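Local coordinates for putative periplasmic protein (Wolinella succinogenes, PDB 3KN3) that probably binds a small solute in the cleft between two lobes, as periplasmic binding proteins of tungstate-type ABC transporters do, at residues A10-T15 / V41-A46; F59-K64 / L199-S204; T79-N84 / Y203-V208; F86-N91 / L168-R173; F117-D122 / S146-A151. One frame throughout, in Å; residues are numbered along the deposited sequence.

Interaction 1 (A10-T15 / V41-A46)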
# COMPACT_ATOMS: atom_id res chain seq x y z
N ALA A 10 5.95 -0.54 -16.19
CA ALA A 10 6.76 -1.31 -15.28
C ALA A 10 6.15 -1.18 -13.89
O ALA A 10 6.02 -0.07 -13.37
CB ALA A 10 8.19 -0.81 -15.28
N THR A 11 5.77 -2.30 -13.30
CA THR A 11 5.24 -2.29 -11.95
C THR A 11 5.97 -3.28 -11.04
O THR A 11 6.98 -3.89 -11.40
CB THR A 11 3.73 -2.58 -11.89
OG1 THR A 11 3.27 -2.31 -10.56
CG2 THR A 11 3.44 -4.04 -12.21
N THR A 12 5.43 -3.42 -9.84
CA THR A 12 6.08 -4.17 -8.78
C THR A 12 5.35 -5.48 -8.51
O THR A 12 4.13 -5.56 -8.59
CB THR A 12 6.11 -3.33 -7.51
OG1 THR A 12 7.47 -3.15 -7.11
CG2 THR A 12 5.31 -4.00 -6.41
N THR A 13 6.12 -6.50 -8.19
CA THR A 13 5.54 -7.81 -7.96
C THR A 13 4.45 -7.81 -6.87
O THR A 13 3.40 -8.43 -7.01
CB THR A 13 6.64 -8.87 -7.71
OG1 THR A 13 6.04 -10.13 -7.41
CG2 THR A 13 7.55 -8.43 -6.57
N SER A 14 4.67 -7.07 -5.79
CA SER A 14 3.64 -6.98 -4.77
C SER A 14 2.40 -6.20 -5.26
O SER A 14 1.27 -6.55 -4.90
CB SER A 14 4.19 -6.43 -3.45
OG SER A 14 4.76 -5.15 -3.62
N THR A 15 2.61 -5.17 -6.08
CA THR A 15 1.48 -4.41 -6.63
C THR A 15 0.63 -5.31 -7.53
O THR A 15 -0.60 -5.34 -7.44
CB THR A 15 1.92 -3.19 -7.45
OG1 THR A 15 2.71 -2.32 -6.64
CG2 THR A 15 0.72 -2.43 -7.95
N VAL A 41 8.24 -6.56 -11.51
CA VAL A 41 9.57 -6.93 -11.04
C VAL A 41 9.79 -6.33 -9.66
O VAL A 41 8.84 -5.96 -8.98
CB VAL A 41 10.69 -6.45 -12.01
CG1 VAL A 41 10.64 -7.22 -13.34
CG2 VAL A 41 10.63 -4.94 -12.23
N GLY A 42 11.05 -6.25 -9.26
CA GLY A 42 11.43 -5.60 -8.02
C GLY A 42 11.21 -4.10 -8.13
O GLY A 42 11.09 -3.57 -9.24
N THR A 43 11.14 -3.43 -6.99
CA THR A 43 10.93 -1.99 -6.97
C THR A 43 12.03 -1.27 -7.71
O THR A 43 11.77 -0.45 -8.58
CB THR A 43 10.91 -1.44 -5.54
OG1 THR A 43 9.70 -1.83 -4.90
CG2 THR A 43 10.98 0.07 -5.57
N GLY A 44 13.27 -1.58 -7.33
CA GLY A 44 14.41 -0.92 -7.92
C GLY A 44 14.42 -1.12 -9.43
O GLY A 44 14.63 -0.17 -10.20
N ASN A 45 14.17 -2.36 -9.84
CA ASN A 45 14.12 -2.72 -11.26
C ASN A 45 12.94 -2.07 -12.01
O ASN A 45 13.06 -1.74 -13.19
CB ASN A 45 14.12 -4.24 -11.44
CG ASN A 45 15.50 -4.86 -11.22
OD1 ASN A 45 15.60 -6.01 -10.83
ND2 ASN A 45 16.55 -4.09 -11.48
N ALA A 46 11.80 -1.89 -11.33
CA ALA A 46 10.66 -1.20 -11.94
C ALA A 46 11.07 0.23 -12.26
O ALA A 46 10.84 0.71 -13.37
CB ALA A 46 9.44 -1.23 -11.03
O HOH W 1 7.34 -0.75 -4.72

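Interaction 2 (F59-K64 / L199-S204)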
# COMPACT_ATOMS: atom_id res chain seq x y z
N PHE A 59 4.80 2.15 -11.93
CA PHE A 59 3.70 2.03 -10.99
C PHE A 59 4.14 1.29 -9.74
O PHE A 59 4.25 0.06 -9.75
CB PHE A 59 2.54 1.29 -11.63
CG PHE A 59 1.26 1.38 -10.87
CD1 PHE A 59 0.94 2.52 -10.15
CD2 PHE A 59 0.35 0.34 -10.89
CE1 PHE A 59 -0.27 2.62 -9.45
CE2 PHE A 59 -0.86 0.42 -10.20
CZ PHE A 59 -1.17 1.57 -9.48
N VAL A 60 4.40 2.03 -8.67
CA VAL A 60 5.09 1.47 -7.52
C VAL A 60 4.45 1.86 -6.19
O VAL A 60 3.40 2.52 -6.13
CB VAL A 60 6.59 1.86 -7.51
CG1 VAL A 60 7.31 1.29 -8.74
CG2 VAL A 60 6.76 3.39 -7.43
N HIS A 61 5.12 1.45 -5.12
CA HIS A 61 4.51 1.47 -3.81
C HIS A 61 5.58 1.72 -2.78
O HIS A 61 5.75 0.94 -1.85
CB HIS A 61 3.85 0.11 -3.57
CG HIS A 61 3.02 0.03 -2.32
ND1 HIS A 61 3.29 -0.86 -1.31
CD2 HIS A 61 1.92 0.73 -1.95
CE1 HIS A 61 2.39 -0.70 -0.35
NE2 HIS A 61 1.55 0.26 -0.71
N ALA A 62 6.33 2.81 -2.96
CA ALA A 62 7.40 3.17 -2.02
C ALA A 62 7.70 4.66 -2.07
O ALA A 62 8.54 5.11 -2.84
CB ALA A 62 8.66 2.36 -2.31
N PRO A 63 6.99 5.44 -1.25
CA PRO A 63 7.07 6.91 -1.38
C PRO A 63 8.48 7.46 -1.24
O PRO A 63 8.82 8.42 -1.92
CB PRO A 63 6.15 7.41 -0.26
CG PRO A 63 5.17 6.27 -0.06
CD PRO A 63 5.99 5.02 -0.25
N LYS A 64 9.29 6.86 -0.37
CA LYS A 64 10.68 7.30 -0.20
C LYS A 64 11.35 7.49 -1.56
O LYS A 64 11.67 8.62 -1.96
CB LYS A 64 11.47 6.29 0.63
CG LYS A 64 10.95 6.09 2.07
CD LYS A 64 11.87 5.17 2.89
CE LYS A 64 11.51 5.16 4.38
NZ LYS A 64 12.50 4.42 5.22
N LEU A 199 -4.03 5.71 7.85
CA LEU A 199 -4.02 4.28 7.51
C LEU A 199 -4.26 4.02 6.02
O LEU A 199 -4.30 2.87 5.57
CB LEU A 199 -5.05 3.53 8.34
CG LEU A 199 -4.67 3.43 9.83
CD1 LEU A 199 -5.76 2.74 10.64
CD2 LEU A 199 -3.32 2.73 10.00
N LYS A 200 -4.40 5.08 5.24
CA LYS A 200 -4.67 4.91 3.82
C LYS A 200 -3.43 4.45 3.05
O LYS A 200 -2.31 4.82 3.38
CB LYS A 200 -5.31 6.17 3.24
CG LYS A 200 -6.82 6.02 3.04
CD LYS A 200 -7.65 7.02 3.81
CE LYS A 200 -7.93 8.27 2.97
NZ LYS A 200 -9.31 8.84 3.16
N ASN A 201 -3.67 3.62 2.05
CA ASN A 201 -2.61 3.00 1.26
C ASN A 201 -2.58 3.54 -0.17
O ASN A 201 -3.59 3.53 -0.86
CB ASN A 201 -2.83 1.49 1.21
CG ASN A 201 -1.57 0.72 0.80
OD1 ASN A 201 -0.46 1.27 0.79
ND2 ASN A 201 -1.73 -0.57 0.49
N PHE A 202 -1.41 4.00 -0.62
CA PHE A 202 -1.31 4.53 -1.97
C PHE A 202 -0.24 3.86 -2.83
O PHE A 202 0.88 3.61 -2.37
CB PHE A 202 -1.03 6.03 -1.94
CG PHE A 202 -2.05 6.82 -1.21
CD1 PHE A 202 -3.14 7.35 -1.87
CD2 PHE A 202 -1.93 7.03 0.15
CE1 PHE A 202 -4.08 8.09 -1.20
CE2 PHE A 202 -2.87 7.76 0.83
CZ PHE A 202 -3.95 8.30 0.15
N TYR A 203 -0.60 3.63 -4.08
CA TYR A 203 0.33 3.22 -5.11
C TYR A 203 0.48 4.37 -6.13
O TYR A 203 -0.50 4.96 -6.56
CB TYR A 203 -0.17 1.94 -5.79
CG TYR A 203 -0.43 0.78 -4.84
CD1 TYR A 203 0.51 -0.25 -4.69
CD2 TYR A 203 -1.60 0.71 -4.10
CE1 TYR A 203 0.27 -1.31 -3.84
CE2 TYR A 203 -1.84 -0.33 -3.24
CZ TYR A 203 -0.91 -1.34 -3.11
OH TYR A 203 -1.16 -2.37 -2.24
N SER A 204 1.72 4.69 -6.49
CA SER A 204 1.99 5.85 -7.32
C SER A 204 2.28 5.50 -8.76
O SER A 204 3.09 4.62 -9.04
CB SER A 204 3.18 6.62 -6.76
OG SER A 204 2.89 7.12 -5.48

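Interaction 3 (T79-N84 / Y203-V208)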
# COMPACT_ATOMS: atom_id res chain seq x y z
N THR A 79 1.34 10.54 -9.30
CA THR A 79 -0.11 10.52 -9.15
C THR A 79 -0.53 9.32 -8.30
O THR A 79 -0.40 8.18 -8.73
CB THR A 79 -0.79 10.42 -10.55
OG1 THR A 79 -0.55 11.62 -11.30
CG2 THR A 79 -2.29 10.16 -10.44
N PRO A 80 -1.04 9.56 -7.08
CA PRO A 80 -1.40 8.45 -6.20
C PRO A 80 -2.74 7.79 -6.53
O PRO A 80 -3.69 8.47 -6.91
CB PRO A 80 -1.49 9.10 -4.82
CG PRO A 80 -0.73 10.38 -4.95
CD PRO A 80 -1.01 10.84 -6.34
N VAL A 81 -2.78 6.47 -6.38
CA VAL A 81 -4.03 5.72 -6.46
C VAL A 81 -4.22 5.02 -5.13
O VAL A 81 -3.40 4.22 -4.71
CB VAL A 81 -3.99 4.66 -7.57
CG1 VAL A 81 -5.28 3.83 -7.57
CG2 VAL A 81 -3.73 5.31 -8.92
N MSE A 82 -5.32 5.32 -4.45
CA MSE A 82 -5.46 4.81 -3.10
C MSE A 82 -6.19 3.49 -3.14
O MSE A 82 -7.16 3.34 -3.86
CB MSE A 82 -6.19 5.81 -2.23
CG MSE A 82 -7.68 5.71 -2.34
SE MSE A 82 -8.49 5.99 -0.60
CE MSE A 82 -7.89 7.81 -0.28
N TYR A 83 -5.71 2.53 -2.35
CA TYR A 83 -6.23 1.18 -2.48
C TYR A 83 -5.66 0.29 -1.40
O TYR A 83 -4.49 0.42 -1.02
CB TYR A 83 -5.84 0.62 -3.84
CG TYR A 83 -6.50 -0.69 -4.20
CD1 TYR A 83 -7.85 -0.75 -4.52
CD2 TYR A 83 -5.76 -1.86 -4.28
CE1 TYR A 83 -8.45 -1.96 -4.87
CE2 TYR A 83 -6.35 -3.07 -4.62
CZ TYR A 83 -7.70 -3.11 -4.92
OH TYR A 83 -8.29 -4.32 -5.27
N ASN A 84 -6.49 -0.63 -0.91
CA ASN A 84 -6.01 -1.65 0.01
C ASN A 84 -5.47 -1.00 1.28
O ASN A 84 -4.31 -1.19 1.64
CB ASN A 84 -4.92 -2.48 -0.67
CG ASN A 84 -4.51 -3.70 0.14
OD1 ASN A 84 -5.27 -4.20 0.98
ND2 ASN A 84 -3.30 -4.20 -0.14
N TYR A 203 -0.60 3.63 -4.08
CA TYR A 203 0.33 3.22 -5.11
C TYR A 203 0.48 4.37 -6.13
O TYR A 203 -0.50 4.96 -6.56
CB TYR A 203 -0.17 1.94 -5.79
CG TYR A 203 -0.43 0.78 -4.84
CD1 TYR A 203 0.51 -0.25 -4.69
CD2 TYR A 203 -1.60 0.71 -4.10
CE1 TYR A 203 0.27 -1.31 -3.84
CE2 TYR A 203 -1.84 -0.33 -3.24
CZ TYR A 203 -0.91 -1.34 -3.11
OH TYR A 203 -1.16 -2.37 -2.24
N SER A 204 1.72 4.69 -6.49
CA SER A 204 1.99 5.85 -7.32
C SER A 204 2.28 5.50 -8.76
O SER A 204 3.09 4.62 -9.04
CB SER A 204 3.18 6.62 -6.76
OG SER A 204 2.89 7.12 -5.48
N ILE A 205 1.62 6.21 -9.68
CA ILE A 205 1.92 6.13 -11.09
C ILE A 205 2.77 7.33 -11.41
O ILE A 205 2.45 8.44 -10.99
CB ILE A 205 0.66 6.22 -11.96
CG1 ILE A 205 -0.33 5.14 -11.56
CG2 ILE A 205 0.99 6.06 -13.44
CD1 ILE A 205 -1.67 5.31 -12.21
N MSE A 206 3.85 7.12 -12.14
CA MSE A 206 4.63 8.23 -12.67
C MSE A 206 4.92 7.99 -14.14
O MSE A 206 5.14 6.85 -14.56
CB MSE A 206 5.95 8.40 -11.93
CG MSE A 206 5.79 8.81 -10.47
SE MSE A 206 7.45 8.58 -9.46
CE MSE A 206 6.95 9.45 -7.80
N ALA A 207 4.92 9.06 -14.92
CA ALA A 207 5.25 8.99 -16.32
C ALA A 207 6.75 9.05 -16.48
O ALA A 207 7.46 9.70 -15.73
CB ALA A 207 4.61 10.12 -17.09
N VAL A 208 7.22 8.33 -17.49
CA VAL A 208 8.61 8.41 -17.84
C VAL A 208 8.87 9.79 -18.45
O VAL A 208 8.14 10.24 -19.33
CB VAL A 208 8.99 7.22 -18.79
CG1 VAL A 208 10.17 7.58 -19.68
CG2 VAL A 208 9.29 5.99 -17.97

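Interaction 4 (F86-N91 / L168-R173)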
# COMPACT_ATOMS: atom_id res chain seq x y z
N PHE A 86 -4.67 0.08 5.17
CA PHE A 86 -4.22 -0.68 6.33
C PHE A 86 -5.23 -0.64 7.49
O PHE A 86 -5.89 0.38 7.74
CB PHE A 86 -2.87 -0.16 6.82
CG PHE A 86 -1.77 -0.23 5.79
CD1 PHE A 86 -1.46 0.87 5.00
CD2 PHE A 86 -1.05 -1.41 5.61
CE1 PHE A 86 -0.44 0.81 4.06
CE2 PHE A 86 -0.04 -1.48 4.66
CZ PHE A 86 0.27 -0.37 3.88
N VAL A 87 -5.32 -1.74 8.22
CA VAL A 87 -6.19 -1.82 9.38
C VAL A 87 -5.47 -2.40 10.59
O VAL A 87 -4.44 -3.06 10.47
CB VAL A 87 -7.45 -2.64 9.07
CG1 VAL A 87 -8.28 -1.94 7.98
CG2 VAL A 87 -7.09 -4.07 8.64
N ILE A 88 -5.99 -2.11 11.78
CA ILE A 88 -5.43 -2.65 13.00
C ILE A 88 -6.32 -3.81 13.42
O ILE A 88 -7.54 -3.68 13.45
CB ILE A 88 -5.35 -1.58 14.13
CG1 ILE A 88 -4.12 -0.68 13.97
CG2 ILE A 88 -5.21 -2.25 15.48
CD1 ILE A 88 -4.16 0.20 12.80
N ILE A 89 -5.72 -4.96 13.71
CA ILE A 89 -6.49 -6.15 14.06
C ILE A 89 -6.04 -6.75 15.39
O ILE A 89 -4.93 -6.48 15.87
CB ILE A 89 -6.41 -7.23 12.97
CG1 ILE A 89 -5.01 -7.83 12.89
CG2 ILE A 89 -6.82 -6.65 11.62
CD1 ILE A 89 -4.89 -8.98 11.90
N GLY A 90 -6.92 -7.54 15.99
CA GLY A 90 -6.71 -8.16 17.27
C GLY A 90 -7.95 -8.97 17.60
O GLY A 90 -8.91 -8.95 16.84
N ASN A 91 -7.95 -9.69 18.72
CA ASN A 91 -9.09 -10.55 18.97
C ASN A 91 -10.31 -9.71 19.34
O ASN A 91 -10.17 -8.51 19.58
CB ASN A 91 -8.77 -11.68 19.97
CG ASN A 91 -8.64 -11.19 21.39
OD1 ASN A 91 -9.56 -10.59 21.93
ND2 ASN A 91 -7.49 -11.48 22.01
N LEU A 168 -2.01 -7.24 19.31
CA LEU A 168 -2.48 -6.50 18.14
C LEU A 168 -1.45 -6.43 17.03
O LEU A 168 -0.25 -6.58 17.28
CB LEU A 168 -2.82 -5.07 18.55
CG LEU A 168 -3.84 -4.88 19.66
CD1 LEU A 168 -3.94 -3.41 20.04
CD2 LEU A 168 -5.17 -5.42 19.20
N THR A 169 -1.92 -6.17 15.82
CA THR A 169 -1.00 -5.84 14.74
C THR A 169 -1.62 -4.99 13.62
O THR A 169 -2.84 -4.81 13.54
CB THR A 169 -0.33 -7.11 14.14
OG1 THR A 169 0.81 -6.73 13.37
CG2 THR A 169 -1.31 -7.88 13.27
N LEU A 170 -0.75 -4.48 12.75
CA LEU A 170 -1.18 -3.69 11.61
C LEU A 170 -0.97 -4.46 10.30
O LEU A 170 0.15 -4.90 10.00
CB LEU A 170 -0.40 -2.39 11.58
CG LEU A 170 -0.68 -1.46 10.40
CD1 LEU A 170 -0.52 -0.00 10.85
CD2 LEU A 170 0.23 -1.79 9.22
N THR A 171 -2.03 -4.60 9.52
CA THR A 171 -1.92 -5.34 8.27
C THR A 171 -2.72 -4.67 7.17
O THR A 171 -3.68 -3.95 7.44
CB THR A 171 -2.41 -6.79 8.41
OG1 THR A 171 -2.33 -7.43 7.14
CG2 THR A 171 -3.85 -6.82 8.90
N ASP A 172 -2.31 -4.90 5.94
CA ASP A 172 -3.11 -4.46 4.81
C ASP A 172 -4.40 -5.28 4.81
O ASP A 172 -4.43 -6.41 5.31
CB ASP A 172 -2.35 -4.66 3.51
CG ASP A 172 -2.06 -6.12 3.24
OD1 ASP A 172 -1.03 -6.63 3.75
OD2 ASP A 172 -2.88 -6.74 2.55
N ARG A 173 -5.46 -4.71 4.26
CA ARG A 173 -6.76 -5.35 4.27
C ARG A 173 -6.78 -6.64 3.46
O ARG A 173 -7.42 -7.62 3.84
CB ARG A 173 -7.82 -4.38 3.74
CG ARG A 173 -9.22 -4.91 3.81
CD ARG A 173 -10.21 -3.89 3.31
NE ARG A 173 -10.25 -2.69 4.14
CZ ARG A 173 -11.11 -2.53 5.14
NH1 ARG A 173 -11.97 -3.50 5.44
NH2 ARG A 173 -11.11 -1.40 5.85

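Interaction 5 (F117-D122 / S146-A151)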
# COMPACT_ATOMS: atom_id res chain seq x y z
N PHE A 117 1.86 -5.40 20.97
CA PHE A 117 1.79 -5.02 19.59
C PHE A 117 2.92 -5.67 18.80
O PHE A 117 4.09 -5.50 19.12
CB PHE A 117 1.86 -3.50 19.44
CG PHE A 117 1.66 -3.05 18.03
CD1 PHE A 117 0.42 -2.66 17.59
CD2 PHE A 117 2.71 -3.08 17.13
CE1 PHE A 117 0.23 -2.27 16.28
CE2 PHE A 117 2.53 -2.69 15.82
CZ PHE A 117 1.28 -2.29 15.39
N VAL A 118 2.55 -6.38 17.74
CA VAL A 118 3.52 -7.09 16.92
C VAL A 118 3.86 -6.37 15.62
O VAL A 118 3.01 -6.17 14.76
CB VAL A 118 3.03 -8.50 16.59
CG1 VAL A 118 4.13 -9.28 15.84
CG2 VAL A 118 2.60 -9.23 17.87
N SER A 119 5.12 -6.01 15.47
CA SER A 119 5.60 -5.36 14.26
C SER A 119 6.20 -6.39 13.30
O SER A 119 6.75 -7.42 13.73
CB SER A 119 6.64 -4.31 14.64
OG SER A 119 7.36 -3.86 13.51
N ARG A 120 6.10 -6.11 12.00
CA ARG A 120 6.73 -6.95 10.98
C ARG A 120 8.22 -7.06 11.27
O ARG A 120 8.80 -8.12 11.10
CB ARG A 120 6.51 -6.38 9.57
CG ARG A 120 5.13 -6.59 8.99
CD ARG A 120 4.91 -8.01 8.52
NE ARG A 120 5.80 -8.36 7.40
CZ ARG A 120 5.50 -8.18 6.11
NH1 ARG A 120 4.34 -7.65 5.75
NH2 ARG A 120 6.36 -8.54 5.18
N GLY A 121 8.83 -5.95 11.67
CA GLY A 121 10.26 -5.93 11.95
C GLY A 121 11.13 -6.57 10.87
O GLY A 121 12.11 -7.24 11.19
N ASP A 122 10.77 -6.37 9.61
CA ASP A 122 11.56 -6.82 8.47
C ASP A 122 11.74 -5.66 7.50
O ASP A 122 11.37 -4.53 7.81
CB ASP A 122 10.90 -8.01 7.75
CG ASP A 122 9.50 -7.67 7.23
OD1 ASP A 122 8.88 -8.52 6.56
OD2 ASP A 122 9.02 -6.54 7.50
N SER A 146 8.69 -3.01 26.35
CA SER A 146 8.52 -4.44 26.55
C SER A 146 7.37 -5.03 25.72
O SER A 146 7.45 -6.17 25.26
CB SER A 146 8.38 -4.78 28.04
OG SER A 146 7.30 -4.10 28.65
N TRP A 147 6.32 -4.22 25.50
CA TRP A 147 5.11 -4.69 24.80
C TRP A 147 5.21 -4.64 23.27
O TRP A 147 4.35 -5.16 22.56
CB TRP A 147 3.88 -3.89 25.27
CG TRP A 147 4.14 -2.43 25.24
CD1 TRP A 147 4.66 -1.68 26.25
CD2 TRP A 147 3.96 -1.54 24.13
NE1 TRP A 147 4.79 -0.38 25.84
CE2 TRP A 147 4.36 -0.27 24.54
CE3 TRP A 147 3.47 -1.71 22.83
CZ2 TRP A 147 4.30 0.84 23.71
CZ3 TRP A 147 3.41 -0.61 22.00
CH2 TRP A 147 3.82 0.65 22.44
N TYR A 148 6.26 -4.00 22.77
CA TYR A 148 6.46 -3.82 21.33
C TYR A 148 7.42 -4.88 20.77
O TYR A 148 8.62 -4.80 20.94
CB TYR A 148 6.95 -2.39 21.05
CG TYR A 148 7.09 -2.07 19.58
CD1 TYR A 148 8.34 -2.09 18.96
CD2 TYR A 148 5.99 -1.73 18.83
CE1 TYR A 148 8.46 -1.79 17.60
CE2 TYR A 148 6.10 -1.42 17.49
CZ TYR A 148 7.33 -1.46 16.87
OH TYR A 148 7.39 -1.15 15.53
N ILE A 149 6.85 -5.88 20.10
CA ILE A 149 7.60 -7.02 19.60
C ILE A 149 7.81 -6.93 18.07
O ILE A 149 6.88 -6.64 17.31
CB ILE A 149 6.90 -8.36 20.00
CG1 ILE A 149 7.28 -8.74 21.43
CG2 ILE A 149 7.32 -9.52 19.09
CD1 ILE A 149 6.83 -7.74 22.47
N GLU A 150 9.05 -7.17 17.63
CA GLU A 150 9.39 -7.24 16.21
C GLU A 150 9.57 -8.71 15.79
O GLU A 150 10.50 -9.38 16.22
CB GLU A 150 10.67 -6.44 15.92
CG GLU A 150 10.90 -5.29 16.90
CD GLU A 150 11.53 -4.06 16.25
OE1 GLU A 150 12.42 -3.44 16.87
OE2 GLU A 150 11.13 -3.71 15.12
N ALA A 151 8.65 -9.19 14.97
CA ALA A 151 8.64 -10.59 14.51
C ALA A 151 9.72 -10.93 13.48
O ALA A 151 10.31 -12.01 13.52
CB ALA A 151 7.27 -10.93 13.95

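Interaction 1 (A10-T15 / V41-A46)
Thr12 and Thr43 lie side by side and point the same way, Thr12 OG1 and Thr43 OG1 3.4 Å apart. A water sits beside the pair, 2.6 Å from Thr43 OG1 and bonded only weakly to Thr12 OG1. Thr43 swings its hydroxyl toward Thr12 by setting OG1 anti to its carbonyl carbon (chi1 -73°), with CG2 anti to the backbone N. Ala10 and Ala46 aim their methyls across the contact. Ala46 CB rests 3.6 Å from the carbonyl oxygen Thr11 O. The backbones join through two bonds: Val41 N gives a nearly straight one to Thr11 O (168°), and Val41 O takes Thr13 N at 2.9 Å. The second is more bent (148°), at the point where the chain enters its helix. Thr11 faces the other way and sends OG1 to Phe59 O in the next strand. Two neighbouring parallel strands thus each run straight into a helix, with Thr12 and Gly42 at the N-cap positions. Such strand-to-helix turns line the binding cleft in the periplasmic binding protein fold, and both Thr12 and Thr43 bind glutathione in a crystal structure of this protein.

Interaction 2 (F59-K64 / L199-S204)
Asn201 OD1 takes a straight hydrogen bond from His61 NE2, 2.7 Å long with 175° at the hydrogen. The bond lies in the imidazole plane, while the amide plane of Asn201 is turned steeply to the ring, its ND2 bonded to Asn84 O. Both residues, with Tyr203, belong to the glutathione site, at the end of an antiparallel strand pair in the first lobe of the periplasmic binding protein fold. The imidazole reaches this place because CG of His61 stands anti to the backbone N (chi1 -172°), which lays the ring over a face of the Tyr203 phenol. The two form an offset stack, centroids 4.1 Å apart and planes at 22°. With one face on Tyr203 and NE2 bonded to Asn201, the imidazole is restrained both in tilt and in rotation. An alanine here removes both ring and donor, and would probably leave Asn201 OD1 without its mate and a gap over the Tyr203 face.

Behind the site, Val60 and Ser204 form a hydrogen-bonded antiparallel pair, with Val60 N bonded to Ser204 O and Ser204 N to Val60 O. Ser204 OG turns elsewhere, to Glu66. Phe59 lies obliquely against Tyr203, CE1 3.7 Å from Tyr203 CB, and brings its ring edge to a backbone oxygen: Phe59 CD1 is 3.2 Å from Ser204 O, close to the ring plane.

Interaction 3 (T79-N84 / Y203-V208)
Tyr203 runs its side chain along segment 79-84, meeting backbone oxygens with its rim and an amide with its hydroxyl. CG stands anti to the carbonyl carbon (chi1 -56°), which sends the ring alongside the chain that leaves strand 78-82. CB starts 4.1 Å from Val81 O. Past CG, CD2 brings the ring edge near the same oxygen, which lies in the ring plane. CE2 comes within 3.5 Å of Tyr83 O, again at the edge, and also touches Tyr83 CB. At the tip, OH is 3.5 Å from Asn84 ND2, and the amide and ring planes are only 6° apart, nearly coplanar. The other end of that amide is held from outside, Asn84 OD1 accepting from Gly174 N. A leucine in place of Tyr203 would probably open a gap beside Tyr83 O and leave the Asn84 amide without a neighbouring hydroxyl.

The backbones zip together through four bonds. Val81 N reaches Tyr203 O at 2.7 Å and Tyr203 N returns to Val81 O; Thr79 and Ile205 exchange a second pair. Pro80 sits opposite Ser204 in a non-hydrogen-bonded pair, where its lack of an N-H costs this pairing nothing. On the face shared by Thr79, Val81 and Ile205, Val81 CG2 packs 3.9 Å from Ile205 CD1, and helix 218-229 covers these side chains. Strand 78-82 leads out to the second lobe and the chain comes back along strand 202-208, the two-strand connection found in type II periplasmic binding proteins.

Interaction 4 (F86-N91 / L168-R173)
Ile89 places CG1 between its backbone N and carbonyl carbon (chi1 69°), while Thr171 turns OG1 anti to N (chi1 177°), leaving its methyl CG2 to face the isoleucine. Thr169 sets its branches likewise. The outcome is a row of aliphatic carbons: Ile89 CG1 lies 3.7 Å from Thr169 CG2, side by side and pointing the same way, and Ile89 CD1 is 3.8 Å from Thr171 CG2. Helix 155-164 packs on this face. On the face of Ile88 and Leu170, their CD1 methyls meet at 4.1 Å; Phe86 CD2 lies 3.8 Å from Leu170 CD2, and helix 125-138 packs on Phe86 and Leu170.

Between them, Val87 and Ile89 exchange backbone bonds with Thr171 and Thr169, four in all, as hydrogen-bonded antiparallel pairs. Strand 86-90 runs against both its neighbours, 168-172 and 190-193, in the second-lobe sheet, consistent with a type II periplasmic binding protein. At Gly90 the strands are tight: Leu168 CD2 lies 3.7 Å from its CA, and a side chain there would collide with that methyl.

Each buried threonine hydroxyl has an acceptor, Thr171 OG1 giving to Asp172 O on an in-plane lone pair (3.0 Å) and Thr169 OG1 pairing with Val118 O. Val87 CG1 sits over one face of the Arg173 guanidinium, 3.6 Å from NH2. Salt bridges to Asp85 and Glu194 would probably balance the guanidinium charge.

Interaction 5 (F117-D122 / S146-A151)
Strand 117-119 and strand 148-150 are the two parallel strands of a beta-alpha-beta unit, with helix 125-138 between them in sequence, and Phe117 packs on Tyr148 across the join. Four backbone bonds hold the strands. Phe117 N reaches Trp147 O and Ile149 N reaches Phe117 O, then Ser119 N meets Ile149 O at 2.6 Å, almost straight at 174°, and Ala151 N closes on Ser119 O. The Phe117 and Tyr148 side chains lie side by side and point the same way, both with CG anti to N, and Phe117 CD2 is 3.8 Å from Tyr148 CE2. Trp134 of the connecting helix meets both rings edge-to-face. Farther out, the phenol oxygen Tyr148 OH comes 3.4 Å from Ser119 CB; Tyr148 OH and Ser119 OG are each bonded to the Glu130 carboxylate.

Where strand 117-119 ends, Ser119 OG also accepts from Gly121 N at 3.1 Å, making an ST turn. Gly121 has positive phi there, and a CB on it would run into Glu150 CB. The turn carries Arg120, one of the glutathione-binding residues. Arg120 and Asp122 form a salt bridge, in which Arg120 NH2 bonds Asp122 OD1 on its syn lone pair (2.9 Å), the oxygen lying 22° out of the guanidinium plane, while Arg120 NE also bonds to Gln153 O. On the face of Val118 and Ile149, Val118 CG1 packs 4.0 Å from Ala151 CB, just past the strand.

Overall arrangement
Interactions 1, 2 and 3 build one sheet in the first lobe: strand 57-60 stands between strands 6-12 and 202-208, and interactions 2 and 3 share Tyr203 and Ser204, their centres about 7 Å apart. Interactions 4 and 5 build the sheet of the second lobe, joined where Leu168 O bonds Val118 N, centres about 13 Å apart. The two connecting chains run side by side, Asn201 O bonding Tyr83 N and, farther toward the second lobe, Leu199 O bonding Phe86 N. The glutathione site draws on both lobes, Thr12, Thr43, His61 and Tyr203 from the first, Asn201 from the connection and Arg120 from interaction 5, although the nearest atoms of interactions 1 and 5 are about 9 Å apart.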